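PDB 6CXT: butyryl-CoA dehydrogenase from Marinomonas mediterranea, which belongs to the acyl-CoA dehydrogenase family of flavoproteins and binds flavin-adenine dinucleotide, with helical N- and C-terminal domains and a beta-sheet middle domain. Local coordinates for residues S135-T140 against G152-V157; T139-E144 against A170-K175; P191-G196 against N210-D215. All coordinates share one frame; numbering follows the deposited sequence.

Contact 1 of 3, residues S135-T140 against G152-V157; sequences SNLATT and GGKSYV. With FAD (flavin-adenine dinucleotide), chain D.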
loop_
_atom_site.group_PDB
_atom_site.type_symbol
_atom_site.label_atom_id
_atom_site.label_comp_id
_atom_site.label_asym_id
_atom_site.label_seq_id
_atom_site.Cartn_x
_atom_site.Cartn_y
_atom_site.Cartn_z
ATOM N N SER B 135 -13.307 24.977 -15.204
ATOM C CA SER B 135 -12.782 26.125 -15.967
ATOM C C SER B 135 -13.801 26.557 -17.015
ATOM O O SER B 135 -13.793 27.702 -17.480
ATOM C CB SER B 135 -11.459 25.766 -16.683
ATOM O OG SER B 135 -11.707 24.859 -17.775
ATOM N N ASN B 136 -14.628 25.628 -17.453
ATOM C CA ASN B 136 -15.526 25.967 -18.514
ATOM C C ASN B 136 -16.945 25.578 -18.079
ATOM O O ASN B 136 -17.361 24.418 -18.256
ATOM C CB ASN B 136 -15.084 25.292 -19.835
ATOM C CG ASN B 136 -16.089 25.500 -20.956
ATOM O OD1 ASN B 136 -16.993 26.328 -20.834
ATOM N ND2 ASN B 136 -15.950 24.749 -22.041
ATOM N N LEU B 137 -17.661 26.532 -17.491
ATOM C CA LEU B 137 -19.042 26.262 -17.018
ATOM C C LEU B 137 -20.036 26.592 -18.136
ATOM O O LEU B 137 -19.988 27.710 -18.686
ATOM C CB LEU B 137 -19.346 27.027 -15.723
ATOM C CG LEU B 137 -18.419 26.733 -14.531
ATOM C CD1 LEU B 137 -18.821 27.595 -13.378
ATOM C CD2 LEU B 137 -18.489 25.241 -14.136
ATOM N N ALA B 138 -20.852 25.595 -18.504
ATOM C CA ALA B 138 -21.953 25.741 -19.451
ATOM C C ALA B 138 -23.132 26.599 -18.918
ATOM O O ALA B 138 -23.851 27.193 -19.702
ATOM C CB ALA B 138 -22.448 24.392 -19.929
ATOM N N THR B 139 -23.291 26.690 -17.602
ATOM C CA THR B 139 -24.292 27.558 -16.986
ATOM C C THR B 139 -23.859 29.014 -17.225
ATOM O O THR B 139 -22.739 29.396 -16.921
ATOM C CB THR B 139 -24.462 27.269 -15.489
ATOM O OG1 THR B 139 -24.883 25.890 -15.335
ATOM C CG2 THR B 139 -25.560 28.215 -14.839
ATOM N N THR B 140 -24.775 29.815 -17.805
ATOM C CA THR B 140 -24.466 31.236 -18.158
ATOM C C THR B 140 -25.279 32.202 -17.318
ATOM O O THR B 140 -26.359 31.840 -16.824
ATOM C CB THR B 140 -24.770 31.526 -19.619
ATOM O OG1 THR B 140 -26.138 31.220 -19.858
ATOM C CG2 THR B 140 -23.917 30.656 -20.520
ATOM N N GLY B 152 -28.888 27.072 -17.089
ATOM C CA GLY B 152 -28.009 25.863 -17.200
ATOM C C GLY B 152 -28.425 24.806 -16.174
ATOM O O GLY B 152 -29.275 25.071 -15.312
ATOM N N GLY B 153 -27.837 23.611 -16.292
ATOM C CA GLY B 153 -28.069 22.478 -15.321
ATOM C C GLY B 153 -26.856 22.294 -14.382
ATOM O O GLY B 153 -25.709 22.501 -14.789
ATOM N N LYS B 154 -27.118 21.975 -13.122
ATOM C CA LYS B 154 -26.078 21.703 -12.161
ATOM C C LYS B 154 -26.341 20.237 -11.755
ATOM O O LYS B 154 -27.499 19.859 -11.509
ATOM C CB LYS B 154 -26.119 22.700 -10.986
ATOM C CG LYS B 154 -25.665 24.137 -11.344
ATOM C CD LYS B 154 -24.304 24.182 -12.072
ATOM C CE LYS B 154 -23.688 25.586 -12.043
ATOM N NZ LYS B 154 -22.363 25.571 -12.759
ATOM N N SER B 155 -25.302 19.405 -11.733
ATOM C CA SER B 155 -25.614 17.973 -11.809
ATOM C C SER B 155 -25.620 17.172 -10.448
ATOM O O SER B 155 -26.342 16.133 -10.334
ATOM C CB SER B 155 -24.729 17.324 -12.861
ATOM O OG SER B 155 -23.421 17.585 -12.377
ATOM N N TYR B 156 -24.895 17.660 -9.454
ATOM C CA TYR B 156 -24.741 16.902 -8.176
ATOM C C TYR B 156 -24.819 17.915 -7.068
ATOM O O TYR B 156 -23.811 18.324 -6.503
ATOM C CB TYR B 156 -23.364 16.229 -8.104
ATOM C CG TYR B 156 -23.162 15.235 -9.194
ATOM C CD1 TYR B 156 -23.957 14.069 -9.250
ATOM C CD2 TYR B 156 -22.212 15.449 -10.190
ATOM C CE1 TYR B 156 -23.808 13.166 -10.274
ATOM C CE2 TYR B 156 -22.052 14.537 -11.238
ATOM C CZ TYR B 156 -22.842 13.392 -11.249
ATOM O OH TYR B 156 -22.759 12.451 -12.227
ATOM N N VAL B 157 -26.029 18.371 -6.767
ATOM C CA VAL B 157 -26.169 19.395 -5.758
ATOM C C VAL B 157 -26.565 18.770 -4.423
ATOM O O VAL B 157 -27.706 18.288 -4.281
ATOM C CB VAL B 157 -27.226 20.432 -6.250
ATOM C CG1 VAL B 157 -27.334 21.567 -5.261
ATOM C CG2 VAL B 157 -26.746 20.981 -7.636
HETATM P PA FAD D . -14.511 13.656 -13.150
HETATM O O1A FAD D . -14.037 15.077 -12.906
HETATM O O2A FAD D . -15.164 13.171 -14.434
HETATM O O5B FAD D . -13.286 12.664 -12.744
HETATM C C5B FAD D . -13.305 11.249 -13.043
HETATM C C4B FAD D . -11.891 10.746 -12.683
HETATM O O4B FAD D . -10.901 11.471 -13.455
HETATM C C3B FAD D . -11.582 10.985 -11.209
HETATM O O3B FAD D . -10.746 9.880 -10.840
HETATM C C2B FAD D . -10.706 12.256 -11.249
HETATM O O2B FAD D . -9.855 12.422 -10.087
HETATM C C1B FAD D . -9.947 12.077 -12.598
HETATM N N9A FAD D . -9.468 13.400 -13.053
HETATM C C8A FAD D . -10.213 14.423 -13.550
HETATM N N7A FAD D . -9.412 15.528 -13.756
HETATM C C5A FAD D . -8.147 15.206 -13.366
HETATM C C6A FAD D . -6.814 15.863 -13.314
HETATM N N6A FAD D . -6.636 17.176 -13.701
HETATM N N1A FAD D . -5.769 15.126 -12.830
HETATM C C2A FAD D . -5.893 13.824 -12.403
HETATM N N3A FAD D . -7.078 13.174 -12.453
HETATM C C4A FAD D . -8.205 13.793 -12.901
HETATM N N1 FAD D . -20.836 19.261 -6.636
HETATM C C2 FAD D . -21.420 20.483 -6.363
HETATM O O2 FAD D . -21.260 21.380 -7.236
HETATM N N3 FAD D . -22.145 20.743 -5.237
HETATM C C4 FAD D . -22.389 19.775 -4.331
HETATM O O4 FAD D . -23.054 20.029 -3.327
HETATM C C4X FAD D . -21.800 18.410 -4.561
HETATM N N5 FAD D . -22.011 17.368 -3.727
HETATM C C5X FAD D . -21.535 16.115 -3.971
HETATM C C6 FAD D . -21.824 15.089 -3.032
HETATM C C7 FAD D . -21.357 13.781 -3.278
HETATM C C7M FAD D . -21.701 12.690 -2.295
HETATM C C8 FAD D . -20.572 13.484 -4.488
HETATM C C8M FAD D . -20.061 12.105 -4.742
HETATM C C9 FAD D . -20.253 14.505 -5.409
HETATM C C9A FAD D . -20.717 15.818 -5.170
HETATM N N10 FAD D . -20.457 16.890 -6.083
HETATM C C10 FAD D . -20.998 18.191 -5.792
HETATM C "C1'" FAD D . -19.695 16.684 -7.306
HETATM C "C2'" FAD D . -18.199 16.524 -6.949
HETATM O "O2'" FAD D . -17.573 17.745 -6.519
HETATM C "C3'" FAD D . -17.498 15.861 -8.124
HETATM O "O3'" FAD D . -18.032 14.523 -8.212
HETATM C "C4'" FAD D . -15.961 15.892 -8.166
HETATM O "O4'" FAD D . -15.487 17.263 -8.362
HETATM C "C5'" FAD D . -15.418 15.025 -9.310
HETATM O "O5'" FAD D . -16.098 15.403 -10.514
HETATM P P FAD D . -16.725 14.283 -11.423
HETATM O O1P FAD D . -17.337 14.919 -12.674
HETATM O O2P FAD D . -17.663 13.366 -10.662
HETATM O O3P FAD D . -15.527 13.346 -11.937
#
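Lys154 and Thr139 meet inside the middle beta domain of the acyl-CoA dehydrogenase fold, where the loop leading into strand 140-144 passes over strand 147-158. The lysine chain leaves its strand with a bend about CB-CG (chi2 -51°) and then runs extended through CD and CE, so its far end slants across the threonine while its CB stays clear. Lys154 CE lies 3.5 Å from Thr139 OG1, and Lys154 NZ is 3.8 Å from Thr139 CB. On the loop, Leu137 crosses the lysine roughly at a right angle, both of its methyl carbons facing the ammonium from one side: CD1 and CD2 are each 4.1 Å from Lys154 NZ. The buried charge is answered by neighbours in the same chain: NZ forms a salt bridge with Glu127 OE2 and hydrogen bonds with the carbonyl oxygens of Ile125 and Tyr169. Thr139 OG1 hydrogen-bonds to the same Glu127 OE2, so one carboxylate oxygen ties lysine and threonine together and probably favours the charged form of the amine. Farther along the strand, Tyr156 and Val157 belong to the flavin-adenine dinucleotide pocket; Tyr156 CB sits 3.6 Å from FAD N10, its ring obliquely placed beside FAD C1'. At the other end, Gly152 brings its backbone close to the threonine, with Gly152 CA 3.6 Å from Thr139 OG1.

Contact 2 of 3, residues T139-E144 against A170-K175; sequences TTAQKE and ATTNKK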
loop_
_atom_site.group_PDB
_atom_site.type_symbol
_atom_site.label_atom_id
_atom_site.label_comp_id
_atom_site.label_asym_id
_atom_site.label_seq_id
_atom_site.Cartn_x
_atom_site.Cartn_y
_atom_site.Cartn_z
ATOM N N THR B 139 -23.291 26.690 -17.602
ATOM C CA THR B 139 -24.292 27.558 -16.986
ATOM C C THR B 139 -23.859 29.014 -17.225
ATOM O O THR B 139 -22.739 29.396 -16.921
ATOM C CB THR B 139 -24.462 27.269 -15.489
ATOM O OG1 THR B 139 -24.883 25.890 -15.335
ATOM C CG2 THR B 139 -25.560 28.215 -14.839
ATOM N N THR B 140 -24.775 29.815 -17.805
ATOM C CA THR B 140 -24.466 31.236 -18.158
ATOM C C THR B 140 -25.279 32.202 -17.318
ATOM O O THR B 140 -26.359 31.840 -16.824
ATOM C CB THR B 140 -24.770 31.526 -19.619
ATOM O OG1 THR B 140 -26.138 31.220 -19.858
ATOM C CG2 THR B 140 -23.917 30.656 -20.520
ATOM N N ALA B 141 -24.756 33.414 -17.111
ATOM C CA ALA B 141 -25.545 34.456 -16.515
ATOM C C ALA B 141 -25.427 35.686 -17.435
ATOM O O ALA B 141 -24.327 36.153 -17.655
ATOM C CB ALA B 141 -25.069 34.783 -15.118
ATOM N N GLN B 142 -26.555 36.184 -17.949
ATOM C CA GLN B 142 -26.584 37.363 -18.847
ATOM C C GLN B 142 -27.146 38.585 -18.078
ATOM O O GLN B 142 -28.203 38.502 -17.424
ATOM C CB GLN B 142 -27.417 37.042 -20.082
ATOM C CG GLN B 142 -27.417 38.109 -21.179
ATOM C CD GLN B 142 -26.080 38.234 -21.927
ATOM O OE1 GLN B 142 -25.016 38.474 -21.330
ATOM N NE2 GLN B 142 -26.135 38.086 -23.243
ATOM N N LYS B 143 -26.394 39.688 -18.082
ATOM C CA LYS B 143 -26.827 40.946 -17.461
ATOM C C LYS B 143 -27.963 41.520 -18.314
ATOM O O LYS B 143 -27.890 41.470 -19.551
ATOM C CB LYS B 143 -25.685 41.951 -17.429
ATOM C CG LYS B 143 -25.894 43.092 -16.453
ATOM C CD LYS B 143 -24.622 43.916 -16.312
ATOM C CE LYS B 143 -24.789 45.096 -15.364
ATOM N NZ LYS B 143 -24.971 44.649 -13.944
ATOM N N GLU B 144 -29.021 41.976 -17.648
ATOM C CA GLU B 144 -30.129 42.689 -18.302
ATOM C C GLU B 144 -30.587 43.728 -17.326
ATOM O O GLU B 144 -31.322 43.436 -16.372
ATOM C CB GLU B 144 -31.258 41.745 -18.695
ATOM C CG GLU B 144 -31.123 41.309 -20.148
ATOM C CD GLU B 144 -31.845 40.008 -20.467
ATOM O OE1 GLU B 144 -33.030 39.843 -20.090
ATOM O OE2 GLU B 144 -31.223 39.147 -21.118
ATOM N N ALA B 170 -21.582 30.607 -12.491
ATOM C CA ALA B 170 -22.076 30.683 -13.871
ATOM C C ALA B 170 -21.060 31.466 -14.729
ATOM O O ALA B 170 -20.352 32.281 -14.189
ATOM C CB ALA B 170 -23.454 31.363 -13.926
ATOM N N THR B 171 -20.994 31.179 -16.020
ATOM C CA THR B 171 -20.105 31.971 -16.897
ATOM C C THR B 171 -20.780 33.318 -17.255
ATOM O O THR B 171 -21.864 33.322 -17.868
ATOM C CB THR B 171 -19.789 31.185 -18.154
ATOM O OG1 THR B 171 -19.182 29.949 -17.750
ATOM C CG2 THR B 171 -18.767 31.967 -19.055
ATOM N N THR B 172 -20.153 34.414 -16.841
ATOM C CA THR B 172 -20.547 35.743 -17.301
ATOM C C THR B 172 -19.775 36.301 -18.521
ATOM O O THR B 172 -20.299 37.205 -19.214
ATOM C CB THR B 172 -20.585 36.750 -16.171
ATOM O OG1 THR B 172 -19.393 36.651 -15.386
ATOM C CG2 THR B 172 -21.833 36.518 -15.290
ATOM N N ASN B 173 -18.578 35.756 -18.825
ATOM C CA ASN B 173 -17.785 36.216 -19.997
ATOM C C ASN B 173 -16.790 35.136 -20.420
ATOM O O ASN B 173 -15.749 34.981 -19.788
ATOM C CB ASN B 173 -17.101 37.566 -19.673
ATOM C CG ASN B 173 -16.406 38.234 -20.898
ATOM O OD1 ASN B 173 -16.302 39.460 -20.937
ATOM N ND2 ASN B 173 -15.899 37.458 -21.831
ATOM N N LYS B 174 -17.130 34.397 -21.470
ATOM C CA LYS B 174 -16.335 33.274 -21.983
ATOM C C LYS B 174 -14.877 33.660 -22.239
ATOM O O LYS B 174 -13.955 32.890 -21.944
ATOM C CB LYS B 174 -16.953 32.754 -23.278
ATOM C CG LYS B 174 -17.132 31.241 -23.374
ATOM C CD LYS B 174 -18.139 30.840 -24.470
ATOM C CE LYS B 174 -19.559 31.395 -24.264
ATOM N NZ LYS B 174 -19.790 32.646 -25.142
ATOM N N LYS B 175 -14.679 34.883 -22.734
ATOM C CA LYS B 175 -13.363 35.377 -23.166
ATOM C C LYS B 175 -12.493 35.711 -21.962
ATOM O O LYS B 175 -11.289 35.751 -22.084
ATOM C CB LYS B 175 -13.481 36.614 -24.094
ATOM C CG LYS B 175 -14.268 36.398 -25.395
ATOM C CD LYS B 175 -15.644 37.103 -25.368
ATOM C CE LYS B 175 -16.818 36.275 -24.793
ATOM N NZ LYS B 175 -17.224 35.148 -25.689
HETATM O O HOH W 1 -22.804 37.827 -19.157
#
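Thr172 packs its methyl branch against Ala141, where the start of strand 140-144 meets the end of strand 165-171. From Thr172 CB, itself 4.1 Å from Ala141 O, the side chain forks. CG2, anti to the carbonyl carbon, lies against Ala141, nearest to its O (3.5 Å) and then to its CB (3.7 Å). OG1 sits between the backbone N and the carbonyl carbon (chi1 47°) and turns to partners outside the two segments, hydrogen-bonding with Glu228 OE2 and Thr182 OG1. Ala141 CB also touches Ala170 CB, at 4.0 Å, which in turn packs on Thr139 CG2, giving a small row of methyl groups. Two backbone bonds flank the single bridge between Thr140 and Thr171. Thr171 N gives a short, nearly straight bond to Thr139 O (2.7 Å, 167°) in the carbonyl plane, whereas Ala141 N reaches Thr171 O at 3.0 Å from well above that carbonyl's plane. Thr171 OG1 bonds to Leu137 O, adding a side-chain tie to the loop before the strand. Beyond the bridge a water within hydrogen-bonding distance of both Ala141 O and Thr172 O links them as the chains diverge. The arrangement is a brief parallel bridge from outermost strand 140-144 of one sheet to the C-terminal end of inner strand 165-171 of the other, stitching together the acyl-CoA dehydrogenase middle domain.

Contact 3 of 3, residues P191-G196 against N210-D215; sequences PGISVG and NQVFFD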
loop_
_atom_site.group_PDB
_atom_site.type_symbol
_atom_site.label_atom_id
_atom_site.label_comp_id
_atom_site.label_asym_id
_atom_site.label_seq_id
_atom_site.Cartn_x
_atom_site.Cartn_y
_atom_site.Cartn_z
ATOM N N PRO B 191 -38.794 31.594 -10.414
ATOM C CA PRO B 191 -39.319 30.823 -11.506
ATOM C C PRO B 191 -38.260 30.343 -12.450
ATOM O O PRO B 191 -37.341 31.080 -12.844
ATOM C CB PRO B 191 -40.273 31.818 -12.225
ATOM C CG PRO B 191 -40.772 32.646 -11.088
ATOM C CD PRO B 191 -39.488 32.898 -10.312
ATOM N N GLY B 192 -38.396 29.085 -12.839
ATOM C CA GLY B 192 -37.466 28.492 -13.803
ATOM C C GLY B 192 -36.530 27.416 -13.164
ATOM O O GLY B 192 -35.862 26.679 -13.892
ATOM N N ILE B 193 -36.503 27.335 -11.838
ATOM C CA ILE B 193 -35.806 26.214 -11.114
ATOM C C ILE B 193 -36.643 24.917 -11.130
ATOM O O ILE B 193 -37.837 24.921 -10.794
ATOM C CB ILE B 193 -35.458 26.580 -9.666
ATOM C CG1 ILE B 193 -34.514 27.770 -9.651
ATOM C CG2 ILE B 193 -34.869 25.344 -8.906
ATOM C CD1 ILE B 193 -34.338 28.322 -8.253
ATOM N N SER B 194 -36.023 23.806 -11.541
ATOM C CA SER B 194 -36.627 22.476 -11.336
ATOM C C SER B 194 -35.508 21.560 -10.712
ATOM O O SER B 194 -34.299 21.830 -10.892
ATOM C CB SER B 194 -37.190 21.898 -12.602
ATOM O OG SER B 194 -36.144 21.915 -13.536
ATOM N N VAL B 195 -35.947 20.605 -9.899
ATOM C CA VAL B 195 -35.024 19.792 -9.121
ATOM C C VAL B 195 -35.480 18.347 -9.337
ATOM O O VAL B 195 -36.690 18.028 -9.185
ATOM C CB VAL B 195 -35.121 20.177 -7.633
ATOM C CG1 VAL B 195 -34.148 19.332 -6.765
ATOM C CG2 VAL B 195 -34.902 21.682 -7.399
ATOM N N GLY B 196 -34.535 17.442 -9.654
ATOM C CA GLY B 196 -34.868 16.014 -9.788
ATOM C C GLY B 196 -34.983 15.368 -8.411
ATOM O O GLY B 196 -34.553 15.944 -7.392
ATOM N N ASN B 210 -28.917 16.052 -5.834
ATOM C CA ASN B 210 -29.902 16.232 -6.889
ATOM C C ASN B 210 -29.364 16.964 -8.112
ATOM O O ASN B 210 -28.495 17.826 -8.010
ATOM C CB ASN B 210 -31.060 17.163 -6.357
ATOM C CG ASN B 210 -31.613 16.721 -5.042
ATOM O OD1 ASN B 210 -31.081 17.086 -3.998
ATOM N ND2 ASN B 210 -32.710 15.944 -5.076
ATOM N N GLN B 211 -29.986 16.676 -9.239
ATOM C CA GLN B 211 -29.834 17.529 -10.429
ATOM C C GLN B 211 -30.745 18.786 -10.226
ATOM O O GLN B 211 -31.888 18.652 -9.745
ATOM C CB GLN B 211 -30.289 16.731 -11.636
ATOM C CG GLN B 211 -29.917 17.377 -12.949
ATOM C CD GLN B 211 -29.866 16.347 -14.031
ATOM O OE1 GLN B 211 -30.874 15.703 -14.333
ATOM N NE2 GLN B 211 -28.681 16.148 -14.599
ATOM N N VAL B 212 -30.219 19.955 -10.586
ATOM C CA VAL B 212 -30.985 21.205 -10.475
ATOM C C VAL B 212 -30.805 21.893 -11.819
ATOM O O VAL B 212 -29.659 21.990 -12.309
ATOM C CB VAL B 212 -30.520 22.144 -9.344
ATOM C CG1 VAL B 212 -31.466 23.381 -9.266
ATOM C CG2 VAL B 212 -30.503 21.431 -7.967
ATOM N N PHE B 213 -31.929 22.291 -12.440
ATOM C CA PHE B 213 -31.891 23.013 -13.743
ATOM C C PHE B 213 -32.378 24.469 -13.543
ATOM O O PHE B 213 -33.307 24.724 -12.757
ATOM C CB PHE B 213 -32.660 22.270 -14.864
ATOM C CG PHE B 213 -32.311 22.783 -16.255
ATOM C CD1 PHE B 213 -31.193 22.275 -16.962
ATOM C CD2 PHE B 213 -33.060 23.848 -16.872
ATOM C CE1 PHE B 213 -30.850 22.783 -18.236
ATOM C CE2 PHE B 213 -32.700 24.350 -18.145
ATOM C CZ PHE B 213 -31.599 23.822 -18.818
ATOM N N PHE B 214 -31.702 25.404 -14.205
ATOM C CA PHE B 214 -32.049 26.828 -14.123
ATOM C C PHE B 214 -32.444 27.202 -15.532
ATOM O O PHE B 214 -31.608 27.225 -16.456
ATOM C CB PHE B 214 -30.865 27.625 -13.609
ATOM C CG PHE B 214 -30.450 27.253 -12.212
ATOM C CD1 PHE B 214 -31.066 27.820 -11.090
ATOM C CD2 PHE B 214 -29.421 26.304 -12.009
ATOM C CE1 PHE B 214 -30.694 27.502 -9.784
ATOM C CE2 PHE B 214 -29.041 25.970 -10.692
ATOM C CZ PHE B 214 -29.664 26.552 -9.583
ATOM N N ASP B 215 -33.744 27.361 -15.728
ATOM C CA ASP B 215 -34.306 27.663 -17.051
ATOM C C ASP B 215 -34.675 29.148 -17.047
ATOM O O ASP B 215 -35.750 29.526 -16.518
ATOM C CB ASP B 215 -35.539 26.779 -17.299
ATOM C CG ASP B 215 -36.287 27.118 -18.591
ATOM O OD1 ASP B 215 -35.760 27.796 -19.474
ATOM O OD2 ASP B 215 -37.430 26.656 -18.735
#
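Ile193 lies alongside Phe214, both side chains pointing the same way from the sheet, with Ile193 CG1 3.7 Å from Phe214 CD1. The isoleucine's CG1 is opposite the carbonyl carbon (chi1 -61°) and serves the phenylalanine ring, which it meets obliquely; its other branch, CG2, runs beside Val212 and approaches Val212 CG1 to 3.9 Å. Val195 continues this apolar row, its CG1 crossing Asn210 at a slant, 3.8 Å from Asn210 CB. Tyr166 and Val186 of the neighbouring sheet pack on this face. Ser194 and Phe213 project from the other face, where Ser194 OG touches Phe213 CB and the edge of the Phe213 ring receives Asp215 CB in its plane. Ser194 and Phe213 form the hydrogen-bonded pair, bonding in both directions: Phe213 N to Ser194 O is 2.9 Å and nearly straight (168°). Gly196 N to Gln211 O extends the ladder one way and Asp215 N to Gly192 O the other, the latter coming in above the carbonyl plane. Asn210 closes the far end by giving its ND2 to Gly196 O at 3.0 Å, a more bent bond (149°); ND2 also bonds to Asp198 OD1, so both partners help fix the amide. Strand 193-195 is thus an antiparallel edge strand on strand 209-220, with an apolar face turned to the second sheet of the acyl-CoA dehydrogenase middle domain.

How the contacts relate
Contacts 1 and 2 share Thr139 and Thr140 and are joined by the loop before strand 140-144; contact 3 meets contact 1 through backbone bonds between strands 147-158 and 209-220. Contact 1 is the buried one, with no exposed residue among those that touch: a lysine held between loop and strand residues, on a strand that runs on to the flavin pocket. Contacts 2 and 3 are partly buried and rest on backbone bonding. Contact 2 is a single bridge between two sheets, eked out by water, whereas contact 3, with five exposed residues among its twelve, is a regular antiparallel ladder within one sheet. Strands 140-144 and 193-195 are the outermost strands of that sheet within the chain.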